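Local coordinates for SGNH hydrolase-type esterase domain-containing protein (Slackia heliotrinireducens DSM 20476, PDB 4S1P) that probably acts as an esterase or lipase-like acylhydrolase of the SGNH (GDSL) hydrolase family, its natural substrate being unknown, at residues 17-20 and 21-24; 112-115 and 116-120; 166-170 and 171-175. All coordinates share one frame; numbering follows the deposited sequence.

Contact 1: 17-20 and 21-24; sequences NHMP and DMLA
His-18 and Asp-21 stand next to each other at the start of a helix, their side chains running in the same direction. The planes of the imidazole and the carboxylate are only 19° apart, and OD2 of Asp-21 comes to the edge of the ring, near its plane, 3.7 Å from ND1 of His-18. At that separation the carboxylate is likely to favour a positive charge on the imidazole without gripping it.

The two selenomethionines behave differently: Met-19 and Met-22 cross at about a right angle. Met-22 leaves the helix in an extended line and bends only at its last torsion (chi3 -76°), which turns the methyl back over the first turn. There CE lies 3.5 Å from the carbonyl O of Asn-17 and 4.1 Å from CB of Met-19. Met-19 heads inward, and its SE comes within 4.4 Å of CB of Leu-23, a loose apolar approach.

Beneath these side chains the helix begins in regular fashion, with His-18 as N-cap. Its carbonyl O accepts from the N of Met-22 at 3.1 Å, and the O of Met-19 takes the N of Leu-23 at 2.9 Å. Pro-20, in the first turn, has no N-H to offer, a place where a helix asks for none, while its O accepts from the N of Ala-24.

This opening of helix 19-27 lies between sheet and helix. Met-19, Pro-20 and Leu-23 rest on Met-8 of strand 4-10, Pro-20 and Ala-24 reach Val-31 of the outermost strand 29-35, and Met-19 and Met-22 pack against helix 170-184.

Contact 2: 112-115 and 116-120; sequences GCAK and LVKLG
A short helix, capped at both ends, brings Cys-113 over Leu-116 and carries Lys-115 to a putative catalytic centre. Cys-113 is the N-cap: its SG lies between its own backbone N and carbonyl carbon (chi1 75°), a rotation that turns the sulfur back over the first turn. It accepts a weak capping bond from the N of Leu-116 at 3.6 Å and also rests on CB of Leu-116, 3.8 Å away. One thiol sulfur thus meets both a polar and an apolar part of the same residue. The carbonyl O of Cys-113 takes a straighter bond from the N of Val-117, at 3.0 Å and 168°. Beside that bond, CG2 of Val-117 closes to 3.3 Å on the same oxygen.

Lys-118, in the conformer given, one of two, bends at chi3 (-106°) and folds its aliphatic chain across the carbonyl of Ala-114, with CE 4.1 Å from CB of Ala-114. In the conformers given, the side chains of Lys-115 and Lys-118 lie side by side, their NZ atoms 6.1 Å apart. Lys-115 extends straight beyond CG, and its NZ forms a salt bridge with Asp-164. At the C-terminal end Gly-120, with positive phi, closes a Schellman motif, its N bonded to the O of Val-117 and weakly to that of Leu-116.

Exposed along Ala-114 and Val-117, helix 114-119 turns Leu-116 inward onto His-123 and Met-126 of helix 123-141. Leu-119 meets His-74 and Tyr-109 from loops, and Lys-115 lies on Val-166 and His-167 in the loop before helix 170-184.

Contact 3: 166-170 and 171-175; sequences VHPSP and AGSRL
Pro-168 presses its ring against Ser-173 in the tight part of this turn, CG lying 3.3 Å from OG of Ser-173. CB of the same proline faces the backbone of Gly-172, where a side chain would have come hard against it; glycine lets the loop fold this closely onto the helix. Ser-173 has OG anti to its carbonyl carbon (chi1 -65°), which points the hydroxyl back at the proline and toward Asn-17, whose ND2 bonds to that OG and to the carbonyl O of Pro-168.

The first turn is fastened by Ser-169, the N-cap of helix 170-184. Its OG accepts from the N of Gly-172 at 3.0 Å, a nearly straight capping bond of 165°, and the hydroxyl is also hydrogen-bonded to the carbonyl O of Glu-159. The O of Ser-169 then takes the N of Ser-173 at 2.8 Å. An alanine at Ser-169 is likely to leave the N-H of Gly-172 and the carbonyl of Glu-159 without their shared partner, fraying the start of the helix.

His-167 comes two residues before the cap, and its geometry with Ser-12 and Asp-164 is consistent with the catalytic triad of an SGNH hydrolase; its ND1 is hydrogen-bonded to Asp-164.

The outer side is looser. Pro-170 is exposed, and its ring touches Asn-17. CB of Ala-171 lies 3.7 Å from OG of Ser-169. Arg-174 is tied in by its backbone, N to the O of Pro-170 at 3.0 Å; its side chain is extended from CG to NE and leads away from the loop, on the exposed side.

From the N terminus, strand 4-10 leads through a short helix to contact 1, where helix 19-27 starts before strand 29-35. Contact 2 follows much later, turning the chain after strand 100-105 toward helix 123-141, and contact 3 turns the loop after helix 157-160 into helix 170-184. Contacts 1 and 3 close helix starts, while contact 2 takes in a whole short helix; they run in series, and none nests or crosses. In space the order differs: contacts 1 and 3 touch, their centres 11 Å apart, joining the two helix beginnings on one flank of the parallel sheet. Contacts 1 and 2 remain about 13 Å apart at their nearest atoms, while contacts 2 and 3 touch beside the putative triad.

Contact 1: 17-20 and 21-24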
ATOM      1  N   ASN A  17      -4.336 -13.180   1.095  1.00 16.25           N
ATOM      2  CA  ASN A  17      -4.440 -13.790   2.418  1.00 17.86           C
ATOM      3  C   ASN A  17      -5.455 -13.145   3.340  1.00 16.97           C
ATOM      4  O   ASN A  17      -5.266 -13.123   4.561  1.00 19.10           O
ATOM      5  CB  ASN A  17      -3.082 -13.849   3.096  1.00 17.34           C
ATOM      6  CG  ASN A  17      -2.047 -14.531   2.242  1.00 17.48           C
ATOM      7  OD1 ASN A  17      -2.241 -15.687   1.846  1.00 25.41           O
ATOM      8  ND2 ASN A  17      -0.953 -13.833   1.941  1.00 20.09           N
ATOM      9  N   HIS A  18      -6.534 -12.626   2.742  1.00 16.76           N
ATOM     10  CA  HIS A  18      -7.590 -11.971   3.477  1.00 18.55           C
ATOM     11  C   HIS A  18      -7.086 -10.877   4.405  1.00 16.21           C
ATOM     12  O   HIS A  18      -7.648 -10.606   5.462  1.00 16.70           O
ATOM     13  CB  HIS A  18      -8.347 -13.007   4.295  1.00 21.14           C
ATOM     14  CG  HIS A  18      -8.993 -14.068   3.448  1.00 26.65           C
ATOM     15  ND1 HIS A  18     -10.223 -13.894   2.850  1.00 38.12           N
ATOM     16  CD2 HIS A  18      -8.542 -15.271   3.037  1.00 34.36           C
ATOM     17  CE1 HIS A  18     -10.525 -14.973   2.149  1.00 39.48           C
ATOM     18  NE2 HIS A  18      -9.519 -15.824   2.248  1.00 40.01           N
HETATM   19  N   MSE A  19      -6.053 -10.188   3.960  1.00 14.93           N
HETATM   20  CA  MSE A  19      -5.482  -9.164   4.816  1.00 13.32           C
HETATM   21  C   MSE A  19      -6.467  -8.037   5.192  1.00 13.21           C
HETATM   22  O   MSE A  19      -6.486  -7.628   6.325  1.00 13.43           O
HETATM   23  CB  MSE A  19      -4.190  -8.635   4.214  1.00 14.52           C
HETATM   24  CG  MSE A  19      -3.429  -7.745   5.177  1.00 14.72           C
HETATM   25 SE   MSE A  19      -3.974  -5.846   5.160  0.65 15.88          SE
HETATM   26  CE  MSE A  19      -2.759  -5.285   3.747  1.00 14.30           C
ATOM     27  N   PRO A  20      -7.304  -7.549   4.249  1.00 13.29           N
ATOM     28  CA  PRO A  20      -8.257  -6.502   4.635  1.00 13.42           C
ATOM     29  C   PRO A  20      -9.199  -6.968   5.748  1.00 14.16           C
ATOM     30  O   PRO A  20      -9.530  -6.181   6.624  1.00 14.17           O
ATOM     31  CB  PRO A  20      -8.964  -6.183   3.331  1.00 13.63           C
ATOM     32  CG  PRO A  20      -7.914  -6.477   2.296  1.00 13.90           C
ATOM     33  CD  PRO A  20      -7.294  -7.759   2.798  1.00 13.55           C
ATOM     34  N   ASP A  21      -9.632  -8.230   5.679  1.00 15.67           N
ATOM     35  CA  ASP A  21     -10.488  -8.816   6.720  1.00 16.59           C
ATOM     36  C   ASP A  21      -9.744  -8.847   8.077  1.00 13.87           C
ATOM     37  O   ASP A  21     -10.324  -8.577   9.130  1.00 15.41           O
ATOM     38  CB  ASP A  21     -10.859 -10.249   6.329  1.00 19.33           C
ATOM     39  CG  ASP A  21     -11.955 -10.347   5.279  1.00 27.08           C
ATOM     40  OD1 ASP A  21     -12.643  -9.363   4.963  1.00 34.20           O
ATOM     41  OD2 ASP A  21     -12.174 -11.487   4.802  1.00 38.86           O
HETATM   42  N   MSE A  22      -8.461  -9.178   8.044  1.00 14.11           N
HETATM   43  CA  MSE A  22      -7.635  -9.183   9.248  1.00 14.62           C
HETATM   44  C   MSE A  22      -7.546  -7.790   9.825  1.00 14.61           C
HETATM   45  O   MSE A  22      -7.695  -7.565  11.025  1.00 17.52           O
HETATM   46  CB  MSE A  22      -6.223  -9.742   9.035  1.00 16.71           C
HETATM   47  CG  MSE A  22      -6.229 -11.209   8.682  1.00 19.33           C
HETATM   48 SE   MSE A  22      -4.461 -12.078   8.821  0.65 22.94          SE
HETATM   49  CE  MSE A  22      -3.745 -11.341   7.225  1.00 17.82           C
ATOM     50  N   LEU A  23      -7.298  -6.798   8.965  1.00 15.12           N
ATOM     51  CA  LEU A  23      -7.208  -5.441   9.449  1.00 15.20           C
ATOM     52  C   LEU A  23      -8.549  -4.970  10.051  1.00 14.31           C
ATOM     53  O   LEU A  23      -8.565  -4.306  11.101  1.00 17.52           O
ATOM     54  CB  LEU A  23      -6.795  -4.562   8.299  1.00 14.12           C
ATOM     55  CG  LEU A  23      -6.623  -3.071   8.575  1.00 16.37           C
ATOM     56  CD1 LEU A  23      -5.576  -2.868   9.654  1.00 17.07           C
ATOM     57  CD2 LEU A  23      -6.233  -2.347   7.300  1.00 18.32           C
ATOM     58  N   ALA A  24      -9.647  -5.315   9.394  1.00 14.52           N
ATOM     59  CA  ALA A  24     -10.972  -4.964   9.858  1.00 15.32           C
ATOM     60  C   ALA A  24     -11.227  -5.528  11.261  1.00 15.55           C
ATOM     61  O   ALA A  24     -11.790  -4.859  12.137  1.00 16.58           O
ATOM     62  CB  ALA A  24     -12.021  -5.481   8.924  1.00 15.87           C
TER

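Contact 2: 112-115 and 116-120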
ATOM      1  N   GLY A 112      17.762 -12.164  -4.772  1.00 16.32           N
ATOM      2  CA  GLY A 112      17.946 -13.327  -5.615  1.00 19.35           C
ATOM      3  C   GLY A 112      16.732 -13.831  -6.361  1.00 17.94           C
ATOM      4  O   GLY A 112      16.875 -14.718  -7.187  1.00 23.38           O
ATOM      5  N   CYS A 113      15.542 -13.277  -6.116  1.00 16.67           N
ATOM      6  CA  CYS A 113      14.338 -13.842  -6.742  1.00 16.25           C
ATOM      7  C   CYS A 113      14.273 -13.443  -8.213  1.00 15.50           C
ATOM      8  O   CYS A 113      14.833 -12.425  -8.626  1.00 16.59           O
ATOM      9  CB  CYS A 113      13.059 -13.480  -5.989  1.00 18.36           C
ATOM     10  SG  CYS A 113      12.481 -11.794  -6.215  1.00 17.90           S
ATOM     11  N   ALA A 114      13.577 -14.251  -9.008  1.00 17.48           N
ATOM     12  CA  ALA A 114      13.480 -14.018 -10.437  1.00 18.00           C
ATOM     13  C   ALA A 114      12.926 -12.669 -10.829  1.00 16.08           C
ATOM     14  O   ALA A 114      13.419 -12.029 -11.759  1.00 16.89           O
ATOM     15  CB  ALA A 114      12.662 -15.120 -11.074  1.00 20.25           C
ATOM     16  N   LYS A 115      11.925 -12.183 -10.083  1.00 17.43           N
ATOM     17  CA  LYS A 115      11.312 -10.936 -10.455  0.70 19.80           C
ATOM     18  C   LYS A 115      12.287  -9.777 -10.245  1.00 18.00           C
ATOM     19  O   LYS A 115      12.282  -8.799 -10.992  1.00 23.89           O
ATOM     20  CB  LYS A 115       9.950 -10.775  -9.750  0.70 23.70           C
ATOM     21  CG  LYS A 115       8.888 -11.707 -10.367  0.70 28.16           C
ATOM     22  CD  LYS A 115       7.623 -11.858  -9.541  0.70 30.64           C
ATOM     23  CE  LYS A 115       6.666 -12.833 -10.200  0.70 31.36           C
ATOM     24  NZ  LYS A 115       5.361 -12.880  -9.471  0.70 33.92           N
ATOM     25  N   LEU A 116      13.167  -9.908  -9.259  1.00 16.21           N
ATOM     26  CA  LEU A 116      14.153  -8.881  -9.038  1.00 17.59           C
ATOM     27  C   LEU A 116      15.268  -8.980 -10.111  1.00 16.08           C
ATOM     28  O   LEU A 116      15.746  -7.959 -10.631  1.00 19.16           O
ATOM     29  CB  LEU A 116      14.715  -9.039  -7.618  1.00 19.93           C
ATOM     30  CG  LEU A 116      15.713  -7.985  -7.192  1.00 19.71           C
ATOM     31  CD1 LEU A 116      15.244  -6.568  -7.402  1.00 18.90           C
ATOM     32  CD2 LEU A 116      16.095  -8.219  -5.746  1.00 21.39           C
ATOM     33  N   VAL A 117      15.682 -10.202 -10.448  1.00 16.19           N
ATOM     34  CA  VAL A 117      16.642 -10.388 -11.528  1.00 17.74           C
ATOM     35  C   VAL A 117      16.171  -9.709 -12.806  1.00 17.87           C
ATOM     36  O   VAL A 117      16.973  -9.004 -13.479  1.00 20.25           O
ATOM     37  CB  VAL A 117      16.904 -11.884 -11.791  1.00 19.39           C
ATOM     38  CG1 VAL A 117      17.752 -12.098 -13.059  1.00 22.25           C
ATOM     39  CG2 VAL A 117      17.528 -12.521 -10.562  1.00 19.65           C
ATOM     40  N   LYS A 118      14.893  -9.927 -13.142  1.00 19.16           N
ATOM     41  CA  LYS A 118      14.309  -9.375 -14.359  0.60 22.07           C
ATOM     42  C   LYS A 118      14.334  -7.843 -14.385  1.00 19.77           C
ATOM     43  O   LYS A 118      14.458  -7.238 -15.455  1.00 24.80           O
ATOM     44  CB  LYS A 118      12.884  -9.902 -14.532  0.60 25.28           C
ATOM     45  CG  LYS A 118      12.824 -11.371 -14.949  0.60 33.20           C
ATOM     46  CD  LYS A 118      11.391 -11.878 -15.125  0.60 42.92           C
ATOM     47  CE  LYS A 118      10.949 -12.787 -13.979  0.60 44.44           C
ATOM     48  NZ  LYS A 118       9.494 -13.100 -13.994  0.60 50.63           N
ATOM     49  N   LEU A 119      14.203  -7.224 -13.223  1.00 19.18           N
ATOM     50  CA  LEU A 119      14.220  -5.750 -13.121  1.00 19.69           C
ATOM     51  C   LEU A 119      15.588  -5.138 -13.353  1.00 22.29           C
ATOM     52  O   LEU A 119      15.683  -3.925 -13.591  1.00 22.27           O
ATOM     53  CB  LEU A 119      13.729  -5.267 -11.751  1.00 22.88           C
ATOM     54  CG  LEU A 119      12.255  -5.416 -11.460  1.00 25.39           C
ATOM     55  CD1 LEU A 119      11.996  -5.014 -10.016  1.00 28.69           C
ATOM     56  CD2 LEU A 119      11.422  -4.573 -12.420  1.00 29.74           C
ATOM     57  N   GLY A 120      16.657  -5.938 -13.238  1.00 20.31           N
ATOM     58  CA  GLY A 120      18.004  -5.381 -13.437  1.00 20.70           C
ATOM     59  C   GLY A 120      18.354  -4.353 -12.382  1.00 19.41           C
ATOM     60  O   GLY A 120      18.944  -3.305 -12.648  1.00 20.32           O
TER

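Contact 3: 166-170 and 171-175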
ATOM      1  N   VAL A 166       7.969 -11.823  -3.990  1.00 14.97           N
ATOM      2  CA  VAL A 166       7.277 -10.537  -4.222  1.00 15.16           C
ATOM      3  C   VAL A 166       6.036 -10.418  -3.365  1.00 15.25           C
ATOM      4  O   VAL A 166       5.868  -9.478  -2.601  1.00 15.76           O
ATOM      5  CB  VAL A 166       6.871 -10.369  -5.698  1.00 16.78           C
ATOM      6  CG1 VAL A 166       6.002  -9.121  -5.890  1.00 18.47           C
ATOM      7  CG2 VAL A 166       8.107 -10.270  -6.578  1.00 18.16           C
ATOM      8  N   HIS A 167       5.161 -11.391  -3.484  1.00 14.91           N
ATOM      9  CA  HIS A 167       3.920 -11.384  -2.735  1.00 15.00           C
ATOM     10  C   HIS A 167       4.188 -11.841  -1.307  1.00 15.97           C
ATOM     11  O   HIS A 167       5.151 -12.565  -1.043  1.00 16.99           O
ATOM     12  CB  HIS A 167       2.932 -12.316  -3.440  1.00 16.96           C
ATOM     13  CG  HIS A 167       2.469 -11.778  -4.760  1.00 21.68           C
ATOM     14  ND1 HIS A 167       3.136 -12.010  -5.942  1.00 23.85           N
ATOM     15  CD2 HIS A 167       1.469 -10.922  -5.063  1.00 32.70           C
ATOM     16  CE1 HIS A 167       2.540 -11.364  -6.926  1.00 31.16           C
ATOM     17  NE2 HIS A 167       1.522 -10.690  -6.417  1.00 33.95           N
ATOM     18  N   PRO A 168       3.332 -11.418  -0.373  1.00 15.67           N
ATOM     19  CA  PRO A 168       3.493 -11.827   1.019  1.00 15.53           C
ATOM     20  C   PRO A 168       2.944 -13.249   1.227  1.00 15.82           C
ATOM     21  O   PRO A 168       1.975 -13.657   0.594  1.00 17.70           O
ATOM     22  CB  PRO A 168       2.634 -10.818   1.770  1.00 16.30           C
ATOM     23  CG  PRO A 168       1.519 -10.481   0.796  1.00 17.25           C
ATOM     24  CD  PRO A 168       2.160 -10.539  -0.584  1.00 16.91           C
ATOM     25  N   SER A 169       3.598 -13.982   2.121  1.00 15.53           N
ATOM     26  CA  SER A 169       3.022 -15.209   2.662  1.00 15.51           C
ATOM     27  C   SER A 169       1.877 -14.834   3.597  1.00 15.82           C
ATOM     28  O   SER A 169       1.703 -13.684   3.952  1.00 15.68           O
ATOM     29  CB  SER A 169       4.087 -15.946   3.465  1.00 16.94           C
ATOM     30  OG  SER A 169       4.352 -15.268   4.648  1.00 18.46           O
ATOM     31  N   PRO A 170       1.110 -15.822   4.062  1.00 16.72           N
ATOM     32  CA  PRO A 170       0.134 -15.483   5.074  1.00 17.67           C
ATOM     33  C   PRO A 170       0.753 -14.773   6.290  1.00 16.15           C
ATOM     34  O   PRO A 170       0.164 -13.825   6.798  1.00 17.90           O
ATOM     35  CB  PRO A 170      -0.438 -16.858   5.430  1.00 19.24           C
ATOM     36  CG  PRO A 170      -0.381 -17.596   4.157  1.00 20.08           C
ATOM     37  CD  PRO A 170       0.957 -17.207   3.584  1.00 18.88           C
ATOM     38  N   ALA A 171       1.937 -15.208   6.755  1.00 17.55           N
ATOM     39  CA  ALA A 171       2.625 -14.523   7.856  1.00 17.45           C
ATOM     40  C   ALA A 171       3.007 -13.072   7.459  1.00 17.28           C
ATOM     41  O   ALA A 171       2.889 -12.157   8.262  1.00 16.76           O
ATOM     42  CB  ALA A 171       3.855 -15.303   8.302  1.00 21.97           C
ATOM     43  N   GLY A 172       3.467 -12.882   6.227  1.00 15.66           N
ATOM     44  CA  GLY A 172       3.764 -11.532   5.741  1.00 17.96           C
ATOM     45  C   GLY A 172       2.533 -10.643   5.687  1.00 16.08           C
ATOM     46  O   GLY A 172       2.606  -9.474   6.062  1.00 14.51           O
ATOM     47  N   SER A 173       1.401 -11.198   5.267  1.00 14.54           N
ATOM     48  CA  SER A 173       0.161 -10.429   5.276  1.00 15.15           C
ATOM     49  C   SER A 173      -0.302 -10.066   6.679  1.00 15.51           C
ATOM     50  O   SER A 173      -0.821  -8.980   6.919  1.00 14.94           O
ATOM     51  CB  SER A 173      -0.935 -11.149   4.539  1.00 16.47           C
ATOM     52  OG  SER A 173      -0.599 -11.268   3.162  1.00 15.34           O
ATOM     53  N   ARG A 174      -0.144 -11.004   7.607  1.00 15.01           N
ATOM     54  CA  ARG A 174      -0.492 -10.727   8.987  1.00 18.51           C
ATOM     55  C   ARG A 174       0.356  -9.593   9.548  1.00 16.04           C
ATOM     56  O   ARG A 174      -0.138  -8.688  10.227  1.00 16.53           O
ATOM     57  CB  ARG A 174      -0.377 -11.991   9.820  1.00 18.82           C
ATOM     58  CG  ARG A 174      -0.751 -11.765  11.275  1.00 23.93           C
ATOM     59  CD  ARG A 174      -0.751 -13.072  12.035  1.00 32.67           C
ATOM     60  NE  ARG A 174      -1.047 -12.829  13.443  1.00 42.53           N
ATOM     61  CZ  ARG A 174      -0.148 -12.504  14.371  1.00 41.25           C
ATOM     62  NH1 ARG A 174       1.152 -12.389  14.073  1.00 44.30           N
ATOM     63  NH2 ARG A 174      -0.560 -12.302  15.618  1.00 50.03           N
ATOM     64  N   LEU A 175       1.641  -9.601   9.202  1.00 15.93           N
ATOM     65  CA  LEU A 175       2.521  -8.573   9.609  1.00 15.58           C
ATOM     66  C   LEU A 175       2.090  -7.218   9.017  1.00 15.05           C
ATOM     67  O   LEU A 175       2.020  -6.207   9.718  1.00 15.82           O
ATOM     68  CB  LEU A 175       3.925  -8.907   9.151  1.00 18.33           C
ATOM     69  CG  LEU A 175       4.968  -7.861   9.492  1.00 17.60           C
ATOM     70  CD1 LEU A 175       5.033  -7.577  10.995  1.00 20.93           C
ATOM     71  CD2 LEU A 175       6.312  -8.324   8.967  1.00 22.00           C
TER